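Local coordinates for protein geranylgeranyl pyrophosphate synthase (PDB 3LMD) that probably builds long-chain isoprenoid diphosphates, with magnesium as cofactor, as a member of the FPP/GGPP synthase family of prenyltransferases, at residues 281-286 with 301-306; 223-228 with 329-334. One frame throughout, in Å; residues are numbered along the deposited sequence.

Overall arrangement
The two contacts join short elements at well separated places in the all-helical fold of polyprenyl synthetases. Their centres are 40 Å apart and their nearest atoms about 27 Å, so they do not touch. Contact 1 joins two short helices at the periphery, its centre 29 Å from that of the chain; contact 2, at 19 Å, ties the loop between helices 309-328 and 335-349 to helix 219-246. In sequence, contact 1 falls between the two segments of contact 2. D115 and D119, seen to bind calcium in a structure of this protein, belong to neither; E302 and S305, ligands of a second calcium, lie in segment 301-306 of contact 1 but do not touch 281-286.

Contact 1. Residues 281-286 with 301-306; sequences AELRDI and LELLSQ
L303 lays its isobutyl group over the side chains of E282, L283 and I286, filling the seam between helices 278-286 and 294-306. The segments run nearly antiparallel, at 149° between their directions, and their axes approach to 10.4 Å, so the interface is made by side chains alone. L283 and L303 are the residues in register: their side chains point opposite ways and lie alongside one another, and CD2 of L283 settles against CB of L303 at 3.8 Å. The other branch of L283 turns elsewhere, its CD1 meeting CD2 of L304 at 3.9 Å, with the two leucines crossing at about a right angle. One turn on, CD1 of I286 reaches CD1 of L303 at 3.9 Å. E282 closes the other flank, its chain stretched out from a chi1 of -172° that swings CG opposite the backbone N, and it runs across L303 nearly perpendicularly; its CG and CD lie against CD1 of the leucine, and OE1 comes to 3.6 Å from CD2. The carboxylate finds its polar partner elsewhere on helix 294-306, where H299 is hydrogen-bonded to OE2. I286 also packs on T296, H299 and V300; L283 and L304 both touch helix 267-274, and L304 reaches L260 and I245, so the helical hairpin packs on helices 267-274, 258-262 and 219-246. E302 and S305, which bind calcium in a structure of this protein, sit on the same helix as L303 but do not touch 281-286. Across the two segments no hydrogen bond forms, so they meet by van der Waals packing, mostly of branched aliphatic groups, while the partly exposed glutamate covers L303 with CG and the carboxylate and keeps its charge engaged with a histidine, probably favouring the protonated imidazole.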
loop_
_atom_site.group_PDB
_atom_site.type_symbol
_atom_site.label_atom_id
_atom_site.label_comp_id
_atom_site.label_asym_id
_atom_site.label_seq_id
_atom_site.Cartn_x
_atom_site.Cartn_y
_atom_site.Cartn_z
ATOM N N ALA A 281 -31.412 3.414 30.118
ATOM C CA ALA A 281 -32.368 4.269 29.401
ATOM C C ALA A 281 -31.871 5.695 29.238
ATOM O O ALA A 281 -32.034 6.312 28.169
ATOM C CB ALA A 281 -33.785 4.233 30.093
ATOM N N GLU A 282 -31.251 6.228 30.285
ATOM C CA GLU A 282 -30.769 7.589 30.257
ATOM C C GLU A 282 -29.561 7.733 29.322
ATOM O O GLU A 282 -29.424 8.738 28.623
ATOM C CB GLU A 282 -30.384 8.100 31.657
ATOM C CG GLU A 282 -30.076 9.608 31.613
ATOM C CD GLU A 282 -29.874 10.261 32.973
ATOM O OE1 GLU A 282 -30.048 9.598 34.026
ATOM O OE2 GLU A 282 -29.533 11.461 32.981
ATOM N N LEU A 283 -28.690 6.729 29.322
ATOM C CA LEU A 283 -27.562 6.677 28.384
ATOM C C LEU A 283 -28.031 6.588 26.930
ATOM O O LEU A 283 -27.468 7.269 26.057
ATOM C CB LEU A 283 -26.603 5.505 28.718
ATOM C CG LEU A 283 -25.691 5.702 29.931
ATOM C CD1 LEU A 283 -25.020 4.372 30.328
ATOM C CD2 LEU A 283 -24.622 6.763 29.678
ATOM N N ARG A 284 -29.033 5.762 26.660
ATOM C CA ARG A 284 -29.589 5.669 25.303
ATOM C C ARG A 284 -30.146 7.030 24.855
ATOM O O ARG A 284 -29.960 7.440 23.713
ATOM C CB ARG A 284 -30.658 4.579 25.175
ATOM C CG ARG A 284 -30.121 3.122 25.200
ATOM C CD ARG A 284 -31.195 2.052 24.911
ATOM N NE ARG A 284 -32.204 1.922 25.986
ATOM C CZ ARG A 284 -32.045 1.222 27.108
ATOM N NH1 ARG A 284 -33.022 1.174 28.004
ATOM N NH2 ARG A 284 -30.914 0.568 27.345
ATOM N N ASP A 285 -30.828 7.717 25.762
ATOM C CA ASP A 285 -31.320 9.063 25.497
ATOM C C ASP A 285 -30.195 10.047 25.171
ATOM O O ASP A 285 -30.302 10.838 24.240
ATOM C CB ASP A 285 -32.099 9.577 26.700
ATOM C CG ASP A 285 -32.857 10.849 26.394
ATOM O OD1 ASP A 285 -33.562 10.883 25.362
ATOM O OD2 ASP A 285 -32.745 11.811 27.185
ATOM N N ILE A 286 -29.121 10.013 25.947
ATOM C CA ILE A 286 -28.052 10.975 25.771
ATOM C C ILE A 286 -27.099 10.683 24.605
ATOM O O ILE A 286 -26.714 11.603 23.880
ATOM C CB ILE A 286 -27.239 11.154 27.056
ATOM C CG1 ILE A 286 -28.154 11.655 28.185
ATOM C CG2 ILE A 286 -26.056 12.106 26.806
ATOM C CD1 ILE A 286 -27.495 11.698 29.588
ATOM N N LEU A 301 -20.012 9.936 32.029
ATOM C CA LEU A 301 -19.020 9.188 32.803
ATOM C C LEU A 301 -19.565 8.784 34.176
ATOM O O LEU A 301 -19.237 7.727 34.695
ATOM C CB LEU A 301 -17.734 10.008 32.983
ATOM C CG LEU A 301 -16.879 10.245 31.728
ATOM C CD1 LEU A 301 -15.798 11.313 31.986
ATOM C CD2 LEU A 301 -16.247 8.941 31.228
ATOM N N GLU A 302 -20.380 9.633 34.785
ATOM C CA GLU A 302 -20.995 9.253 36.064
ATOM C C GLU A 302 -22.020 8.137 35.878
ATOM O O GLU A 302 -21.999 7.147 36.618
ATOM C CB GLU A 302 -21.646 10.470 36.755
ATOM C CG GLU A 302 -22.229 10.167 38.122
ATOM C CD GLU A 302 -21.226 9.500 39.063
ATOM O OE1 GLU A 302 -20.061 9.959 39.113
ATOM O OE2 GLU A 302 -21.603 8.522 39.759
ATOM N N LEU A 303 -22.904 8.275 34.885
ATOM C CA LEU A 303 -23.847 7.205 34.556
ATOM C C LEU A 303 -23.130 5.862 34.264
ATOM O O LEU A 303 -23.528 4.818 34.754
ATOM C CB LEU A 303 -24.697 7.613 33.339
ATOM C CG LEU A 303 -25.693 8.764 33.612
ATOM C CD1 LEU A 303 -26.325 9.213 32.305
ATOM C CD2 LEU A 303 -26.769 8.283 34.571
ATOM N N LEU A 304 -22.078 5.906 33.461
ATOM C CA LEU A 304 -21.297 4.691 33.168
ATOM C C LEU A 304 -20.768 4.048 34.452
ATOM O O LEU A 304 -20.846 2.834 34.611
ATOM C CB LEU A 304 -20.135 5.040 32.195
ATOM C CG LEU A 304 -20.633 5.339 30.779
ATOM C CD1 LEU A 304 -19.518 5.961 29.909
ATOM C CD2 LEU A 304 -21.153 4.062 30.140
ATOM N N SER A 305 -20.293 4.850 35.410
ATOM C CA SER A 305 -19.817 4.282 36.664
ATOM C C SER A 305 -20.954 3.682 37.503
ATOM O O SER A 305 -20.714 2.856 38.385
ATOM C CB SER A 305 -18.996 5.303 37.487
ATOM O OG SER A 305 -19.865 6.172 38.209
ATOM N N GLN A 306 -22.185 4.100 37.225
ATOM C CA GLN A 306 -23.352 3.560 37.939
ATOM C C GLN A 306 -23.899 2.321 37.233
ATOM O O GLN A 306 -24.761 1.635 37.783
ATOM C CB GLN A 306 -24.469 4.646 38.057
ATOM C CG GLN A 306 -24.065 5.801 38.957
ATOM C CD GLN A 306 -24.934 7.078 38.768
ATOM O OE1 GLN A 306 -25.796 7.145 37.895
ATOM N NE2 GLN A 306 -24.690 8.080 39.599
#

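Contact 2. Residues 223-228 with 329-334; sequences DALKNF and DRLPDS
The loop 329-334 passes beside a turn of helix 219-246 with A224 and R330 closest, their CA atoms 6.2 Å apart. It is the interhelical connection after helix 309-328 in the all-helical polyprenyl synthetase fold, held by a salt-bridge network around R330 and leucine packing around L331. A224 offers its methyl group to both: CB lies 3.7 Å from CB of R330, and CD2 of L331 comes to the same methyl at 3.9 Å. L331 then meets L225 at about a right angle, CD1 against CD2 at 3.7 Å, and F88 packs on both leucines. R330 bends at chi3 (73°), bringing its guanidinium past the alanine with the backbone N of A224 over one face. Its end reaches the carboxylate of D223, whose plane is turned 68° from that of the guanidinium. Two further acids, E220 and E327, form salt bridges with NH2 and NH1, so the cation is held by three carboxylates. ND2 of N227 also lies in the guanidinium plane, beyond NH1 and 3.5 Å from it, but both are donors and no bond forms; ND2 instead gives a weak hydrogen bond to E327. OD1 of D223 has a long salt bridge to K226, while OD2 takes NH1 at 2.9 Å and NH2 at 3.1 Å, both on its anti side and from opposite faces of the carboxylate plane.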
loop_
_atom_site.group_PDB
_atom_site.type_symbol
_atom_site.label_atom_id
_atom_site.label_comp_id
_atom_site.label_asym_id
_atom_site.label_seq_id
_atom_site.Cartn_x
_atom_site.Cartn_y
_atom_site.Cartn_z
ATOM N N ASP A 223 1.188 -22.211 15.777
ATOM C CA ASP A 223 -0.240 -21.933 15.860
ATOM C C ASP A 223 -0.625 -21.344 17.224
ATOM O O ASP A 223 -1.432 -20.409 17.311
ATOM C CB ASP A 223 -1.058 -23.202 15.579
ATOM C CG ASP A 223 -2.520 -22.896 15.307
ATOM O OD1 ASP A 223 -2.801 -22.282 14.259
ATOM O OD2 ASP A 223 -3.376 -23.249 16.151
ATOM N N ALA A 224 -0.062 -21.898 18.297
ATOM C CA ALA A 224 -0.377 -21.411 19.629
ATOM C C ALA A 224 0.076 -19.959 19.810
ATOM O O ALA A 224 -0.598 -19.172 20.471
ATOM C CB ALA A 224 0.290 -22.300 20.691
ATOM N N LEU A 225 1.250 -19.617 19.281
ATOM C CA LEU A 225 1.789 -18.257 19.473
ATOM C C LEU A 225 0.995 -17.234 18.648
ATOM O O LEU A 225 0.740 -16.101 19.089
ATOM C CB LEU A 225 3.294 -18.203 19.086
ATOM C CG LEU A 225 4.087 -18.848 20.246
ATOM C CD1 LEU A 225 5.389 -19.523 19.740
ATOM C CD2 LEU A 225 4.366 -17.849 21.319
ATOM N N LYS A 226 0.594 -17.654 17.466
ATOM C CA LYS A 226 -0.307 -16.864 16.653
ATOM C C LYS A 226 -1.611 -16.548 17.429
ATOM O O LYS A 226 -2.034 -15.385 17.539
ATOM C CB LYS A 226 -0.646 -17.635 15.381
ATOM C CG LYS A 226 -1.627 -16.853 14.493
ATOM C CD LYS A 226 -1.966 -17.571 13.161
ATOM C CE LYS A 226 -2.793 -18.810 13.391
ATOM N NZ LYS A 226 -3.756 -18.990 12.259
ATOM N N ASN A 227 -2.234 -17.592 17.973
ATOM C CA ASN A 227 -3.534 -17.445 18.645
ATOM C C ASN A 227 -3.381 -16.648 19.929
ATOM O O ASN A 227 -4.274 -15.876 20.329
ATOM C CB ASN A 227 -4.132 -18.827 18.942
ATOM C CG ASN A 227 -4.630 -19.551 17.685
ATOM O OD1 ASN A 227 -4.705 -18.988 16.601
ATOM N ND2 ASN A 227 -4.972 -20.815 17.847
ATOM N N PHE A 228 -2.240 -16.818 20.595
ATOM C CA PHE A 228 -1.973 -16.057 21.801
ATOM C C PHE A 228 -1.862 -14.564 21.454
ATOM O O PHE A 228 -2.396 -13.711 22.144
ATOM C CB PHE A 228 -0.654 -16.516 22.456
ATOM C CG PHE A 228 -0.260 -15.676 23.644
ATOM C CD1 PHE A 228 -0.890 -15.857 24.862
ATOM C CD2 PHE A 228 0.729 -14.696 23.530
ATOM C CE1 PHE A 228 -0.542 -15.078 25.976
ATOM C CE2 PHE A 228 1.072 -13.914 24.603
ATOM C CZ PHE A 228 0.443 -14.120 25.849
ATOM N N ASP A 329 -1.005 -23.039 27.217
ATOM C CA ASP A 329 -1.039 -24.448 27.596
ATOM C C ASP A 329 -0.412 -25.297 26.510
ATOM O O ASP A 329 0.093 -26.369 26.781
ATOM C CB ASP A 329 -2.477 -24.939 27.778
ATOM C CG ASP A 329 -2.973 -24.818 29.206
ATOM O OD1 ASP A 329 -2.150 -24.636 30.134
ATOM O OD2 ASP A 329 -4.205 -24.913 29.401
ATOM N N ARG A 330 -0.478 -24.838 25.267
ATOM C CA ARG A 330 0.035 -25.620 24.149
ATOM C C ARG A 330 1.561 -25.557 24.004
ATOM O O ARG A 330 2.156 -26.283 23.191
ATOM C CB ARG A 330 -0.627 -25.193 22.837
ATOM C CG ARG A 330 -2.166 -25.286 22.839
ATOM C CD ARG A 330 -2.726 -24.558 21.623
ATOM N NE ARG A 330 -2.500 -25.310 20.388
ATOM C CZ ARG A 330 -2.753 -24.823 19.183
ATOM N NH1 ARG A 330 -3.222 -23.584 19.072
ATOM N NH2 ARG A 330 -2.543 -25.558 18.092
ATOM N N LEU A 331 2.187 -24.690 24.790
ATOM C CA LEU A 331 3.616 -24.420 24.661
ATOM C C LEU A 331 4.337 -25.027 25.856
ATOM O O LEU A 331 3.766 -25.121 26.962
ATOM C CB LEU A 331 3.885 -22.893 24.660
ATOM C CG LEU A 331 3.267 -22.129 23.486
ATOM C CD1 LEU A 331 3.423 -20.603 23.679
ATOM C CD2 LEU A 331 3.890 -22.574 22.161
ATOM N N PRO A 332 5.606 -25.392 25.650
ATOM C CA PRO A 332 6.414 -25.929 26.732
ATOM C C PRO A 332 6.721 -24.892 27.790
ATOM O O PRO A 332 6.972 -23.698 27.504
ATOM C CB PRO A 332 7.707 -26.375 26.029
ATOM C CG PRO A 332 7.801 -25.553 24.837
ATOM C CD PRO A 332 6.339 -25.382 24.373
ATOM N N ASP A 333 6.719 -25.368 29.019
ATOM C CA ASP A 333 7.009 -24.561 30.164
ATOM C C ASP A 333 8.421 -23.985 30.022
ATOM O O ASP A 333 9.339 -24.675 29.549
ATOM C CB ASP A 333 6.828 -25.435 31.405
ATOM C CG ASP A 333 5.489 -26.219 31.364
ATOM O OD1 ASP A 333 4.674 -25.991 30.424
ATOM O OD2 ASP A 333 5.239 -27.057 32.255
ATOM N N SER A 334 8.571 -22.709 30.370
ATOM C CA SER A 334 9.836 -21.994 30.176
ATOM C C SER A 334 9.667 -20.590 30.681
ATOM O O SER A 334 8.546 -20.112 30.893
ATOM C CB SER A 334 10.239 -21.947 28.699
ATOM O OG SER A 334 9.274 -21.201 27.943
#